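Local coordinates for protein 1-deoxy-D-xylulose 5-phosphate reductoisomerase (PDB 4ZQG) that catalyses the NAD(P)H-dependent rearrangement and reduction of 1-deoxy-D-xylulose 5-phosphate to 2-C-methyl-D-erythritol 4-phosphate in the MEP pathway, and is inhibited by fosmidomycin, at residues Pro56-Tyr66 with Thr80-Glu91. Numbering follows the deposited sequence.
Sequences PVKICTSPDNY and TIILSGDEGLIE
I59 and T61 of strand 58-61 hydrogen-bond through their backbones to I81 and L83 of the parallel strand 81-84 and to G85 just after it. I59 N gives its hydrogen to I81 O at 2.8 Å, almost in line with that carbonyl; I59 O takes a weak, bent bond from L83 N (127° at the hydrogen). T61 N reaches L83 O, and T61 O receives G85 N at 3.0 Å. Just before strand 58-61, V57 O accepts I81 N, and T80 OG1 also bonds P56 O in its carbonyl plane (3.2 Å). Strand 81-84 is the outermost of this Rossmann-type parallel sheet, joined to strand 58-61 by helix 66-75 in a beta-alpha-beta crossover. On the side of I59 and I82, the Y66 ring meets I82 CG2 obliquely, its CD2 3.5 Å away, with L83 O near the ring plane at the edge; Y66 CB packs on S84 CB. Helix 85-93 covers the face of K58, C60 and L83. C60 SG, anti to its own N (chi1 178°), lies against that helix, 3.8 Å from G88 CA, where the lack of a side chain permits the close approach, and 3.6 Å from L89 CD2; L89 lies near the bound NAD. The extended K58 chain passes obliquely by L83 CD1 to put NZ 3.3 Å from E91 OE2, a salt bridge using the anti lone pair, while the stronger partner of the same ammonium is the carboxylate of D95.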
loop_
_atom_site.group_PDB
_atom_site.type_symbol
_atom_site.label_atom_id
_atom_site.label_comp_id
_atom_site.label_asym_id
_atom_site.label_seq_id
_atom_site.Cartn_x
_atom_site.Cartn_y
_atom_site.Cartn_z
ATOM N N PRO A 56 7.735 -36.558 6.779
ATOM C CA PRO A 56 8.928 -35.745 6.825
ATOM C C PRO A 56 10.170 -36.584 7.022
ATOM O O PRO A 56 10.100 -37.643 7.632
ATOM C CB PRO A 56 8.728 -34.920 8.081
ATOM C CG PRO A 56 7.882 -35.728 8.932
ATOM C CD PRO A 56 6.913 -36.348 7.980
ATOM N N VAL A 57 11.302 -36.091 6.541
ATOM C CA VAL A 57 12.557 -36.764 6.755
ATOM C C VAL A 57 12.939 -36.730 8.225
ATOM O O VAL A 57 13.451 -37.684 8.731
ATOM C CB VAL A 57 13.663 -36.193 5.842
ATOM C CG1 VAL A 57 14.983 -36.891 6.086
ATOM C CG2 VAL A 57 13.253 -36.336 4.385
ATOM N N LYS A 58 12.681 -35.640 8.928
ATOM C CA LYS A 58 13.085 -35.518 10.333
ATOM C C LYS A 58 12.026 -34.806 11.109
ATOM O O LYS A 58 11.345 -33.943 10.580
ATOM C CB LYS A 58 14.378 -34.686 10.481
ATOM C CG LYS A 58 15.475 -34.974 9.471
ATOM C CD LYS A 58 16.821 -34.398 9.919
ATOM C CE LYS A 58 17.933 -34.826 8.962
ATOM N NZ LYS A 58 19.167 -34.035 9.151
ATOM N N ILE A 59 11.909 -35.134 12.377
ATOM C CA ILE A 59 11.106 -34.335 13.295
ATOM C C ILE A 59 11.864 -34.257 14.607
ATOM O O ILE A 59 12.780 -35.043 14.836
ATOM C CB ILE A 59 9.700 -34.908 13.534
ATOM C CG1 ILE A 59 9.817 -36.256 14.268
ATOM C CG2 ILE A 59 8.963 -35.019 12.218
ATOM C CD1 ILE A 59 8.528 -37.056 14.311
ATOM N N CYS A 60 11.498 -33.295 15.446
ATOM C CA CYS A 60 12.197 -33.025 16.678
ATOM C C CYS A 60 11.166 -32.718 17.702
ATOM O O CYS A 60 10.212 -32.007 17.395
ATOM C CB CYS A 60 13.104 -31.795 16.505
ATOM S SG CYS A 60 14.010 -31.291 17.987
ATOM N N THR A 61 11.362 -33.205 18.922
ATOM C CA THR A 61 10.459 -32.887 20.038
ATOM C C THR A 61 11.260 -32.563 21.277
ATOM O O THR A 61 12.506 -32.495 21.223
ATOM C CB THR A 61 9.459 -34.032 20.308
ATOM O OG1 THR A 61 8.563 -33.676 21.360
ATOM C CG2 THR A 61 10.175 -35.303 20.684
ATOM N N SER A 62 10.563 -32.358 22.397
ATOM C CA SER A 62 11.238 -32.159 23.681
ATOM C C SER A 62 11.959 -33.412 24.135
ATOM O O SER A 62 11.590 -34.506 23.731
ATOM C CB SER A 62 10.248 -31.721 24.763
ATOM O OG SER A 62 9.500 -32.781 25.322
ATOM N N PRO A 63 12.983 -33.269 25.003
ATOM C CA PRO A 63 13.719 -34.456 25.471
ATOM C C PRO A 63 12.834 -35.399 26.276
ATOM O O PRO A 63 12.972 -36.597 26.148
ATOM C CB PRO A 63 14.842 -33.873 26.333
ATOM C CG PRO A 63 14.964 -32.441 25.916
ATOM C CD PRO A 63 13.570 -32.025 25.541
ATOM N N ASP A 64 11.937 -34.839 27.074
ATOM C CA ASP A 64 10.972 -35.601 27.824
ATOM C C ASP A 64 10.083 -36.504 26.942
ATOM O O ASP A 64 9.600 -37.521 27.426
ATOM C CB ASP A 64 10.121 -34.670 28.719
ATOM C CG ASP A 64 10.786 -34.389 30.075
ATOM O OD1 ASP A 64 11.469 -33.361 30.205
ATOM O OD2 ASP A 64 10.654 -35.200 31.025
ATOM N N ASN A 65 9.888 -36.160 25.674
ATOM C CA ASN A 65 9.070 -36.979 24.795
ATOM C C ASN A 65 9.797 -37.779 23.727
ATOM O O ASN A 65 9.153 -38.450 22.932
ATOM C CB ASN A 65 8.040 -36.122 24.067
ATOM C CG ASN A 65 7.155 -35.350 25.000
ATOM O OD1 ASN A 65 6.856 -34.159 24.760
ATOM N ND2 ASN A 65 6.724 -35.991 26.056
ATOM N N TYR A 66 11.116 -37.731 23.697
ATOM C CA TYR A 66 11.834 -38.293 22.570
ATOM C C TYR A 66 11.567 -39.800 22.474
ATOM O O TYR A 66 11.232 -40.336 21.398
ATOM C CB TYR A 66 13.332 -37.925 22.667
ATOM C CG TYR A 66 14.198 -38.678 21.709
ATOM C CD1 TYR A 66 14.882 -39.815 22.125
ATOM C CD2 TYR A 66 14.293 -38.307 20.384
ATOM C CE1 TYR A 66 15.663 -40.537 21.249
ATOM C CE2 TYR A 66 15.090 -39.006 19.495
ATOM C CZ TYR A 66 15.757 -40.137 19.942
ATOM O OH TYR A 66 16.549 -40.874 19.105
ATOM N N THR A 80 10.820 -41.780 9.228
ATOM C CA THR A 80 11.178 -40.505 9.834
ATOM C C THR A 80 12.247 -40.573 10.935
ATOM O O THR A 80 12.079 -41.279 11.923
ATOM C CB THR A 80 9.903 -39.868 10.455
ATOM O OG1 THR A 80 8.811 -39.924 9.514
ATOM C CG2 THR A 80 10.138 -38.428 10.834
ATOM N N ILE A 81 13.324 -39.791 10.766
ATOM C CA ILE A 81 14.326 -39.582 11.826
ATOM C C ILE A 81 13.782 -38.696 12.953
ATOM O O ILE A 81 13.227 -37.618 12.690
ATOM C CB ILE A 81 15.608 -38.925 11.288
ATOM C CG1 ILE A 81 16.295 -39.802 10.243
ATOM C CG2 ILE A 81 16.535 -38.594 12.447
ATOM C CD1 ILE A 81 17.049 -39.052 9.175
ATOM N N ILE A 82 13.960 -39.118 14.198
ATOM C CA ILE A 82 13.469 -38.345 15.327
ATOM C C ILE A 82 14.665 -37.716 15.990
ATOM O O ILE A 82 15.728 -38.340 16.040
ATOM C CB ILE A 82 12.754 -39.197 16.367
ATOM C CG1 ILE A 82 11.575 -39.915 15.725
ATOM C CG2 ILE A 82 12.243 -38.343 17.505
ATOM C CD1 ILE A 82 11.958 -41.187 15.000
ATOM N N LEU A 83 14.473 -36.479 16.476
ATOM C CA LEU A 83 15.508 -35.674 17.095
ATOM C C LEU A 83 14.936 -35.094 18.373
ATOM O O LEU A 83 13.731 -35.112 18.569
ATOM C CB LEU A 83 15.931 -34.566 16.149
ATOM C CG LEU A 83 16.478 -34.955 14.784
ATOM C CD1 LEU A 83 16.925 -33.718 14.015
ATOM C CD2 LEU A 83 17.660 -35.904 14.907
ATOM N N SER A 84 15.769 -34.572 19.257
ATOM C CA SER A 84 15.230 -33.890 20.432
ATOM C C SER A 84 16.007 -32.671 20.839
ATOM O O SER A 84 17.130 -32.503 20.437
ATOM C CB SER A 84 15.173 -34.850 21.612
ATOM O OG SER A 84 16.463 -35.158 22.077
ATOM N N GLY A 85 15.398 -31.841 21.670
ATOM C CA GLY A 85 16.030 -30.611 22.186
ATOM C C GLY A 85 16.633 -29.627 21.202
ATOM O O GLY A 85 16.457 -29.704 19.989
ATOM N N ASP A 86 17.362 -28.682 21.754
ATOM C CA ASP A 86 17.952 -27.619 20.972
ATOM C C ASP A 86 18.913 -28.174 19.940
ATOM O O ASP A 86 19.097 -27.634 18.854
ATOM C CB ASP A 86 18.664 -26.640 21.912
ATOM C CG ASP A 86 17.682 -25.945 22.888
ATOM O OD1 ASP A 86 17.798 -26.231 24.093
ATOM O OD2 ASP A 86 16.803 -25.137 22.473
ATOM N N GLU A 87 19.502 -29.288 20.274
ATOM C CA GLU A 87 20.451 -29.917 19.408
ATOM C C GLU A 87 19.740 -30.324 18.123
ATOM O O GLU A 87 20.280 -30.148 17.030
ATOM C CB GLU A 87 21.069 -31.113 20.144
ATOM C CG GLU A 87 21.633 -30.754 21.544
ATOM C CD GLU A 87 20.731 -31.138 22.745
ATOM O OE1 GLU A 87 21.118 -32.100 23.473
ATOM O OE2 GLU A 87 19.672 -30.492 22.993
ATOM N N GLY A 88 18.521 -30.848 18.263
ATOM C CA GLY A 88 17.699 -31.257 17.128
ATOM C C GLY A 88 17.255 -30.098 16.261
ATOM O O GLY A 88 17.218 -30.197 15.044
ATOM N N LEU A 89 16.912 -28.991 16.894
ATOM C CA LEU A 89 16.474 -27.822 16.181
ATOM C C LEU A 89 17.620 -27.233 15.347
ATOM O O LEU A 89 17.442 -26.884 14.182
ATOM C CB LEU A 89 15.933 -26.786 17.164
ATOM C CG LEU A 89 14.817 -27.253 18.095
ATOM C CD1 LEU A 89 14.374 -26.149 19.045
ATOM C CD2 LEU A 89 13.654 -27.769 17.291
ATOM N N ILE A 90 18.799 -27.164 15.937
ATOM C CA ILE A 90 19.971 -26.631 15.258
ATOM C C ILE A 90 20.260 -27.466 14.014
ATOM O O ILE A 90 20.501 -26.936 12.944
ATOM C CB ILE A 90 21.189 -26.548 16.230
ATOM C CG1 ILE A 90 20.951 -25.407 17.235
ATOM C CG2 ILE A 90 22.505 -26.279 15.500
ATOM C CD1 ILE A 90 21.583 -25.645 18.604
ATOM N N GLU A 91 20.173 -28.769 14.154
ATOM C CA GLU A 91 20.382 -29.674 13.053
ATOM C C GLU A 91 19.414 -29.469 11.908
ATOM O O GLU A 91 19.811 -29.437 10.763
ATOM C CB GLU A 91 20.246 -31.109 13.557
ATOM C CG GLU A 91 20.757 -32.163 12.601
ATOM C CD GLU A 91 20.581 -33.592 13.133
ATOM O OE1 GLU A 91 20.878 -33.934 14.346
ATOM O OE2 GLU A 91 20.147 -34.384 12.275
#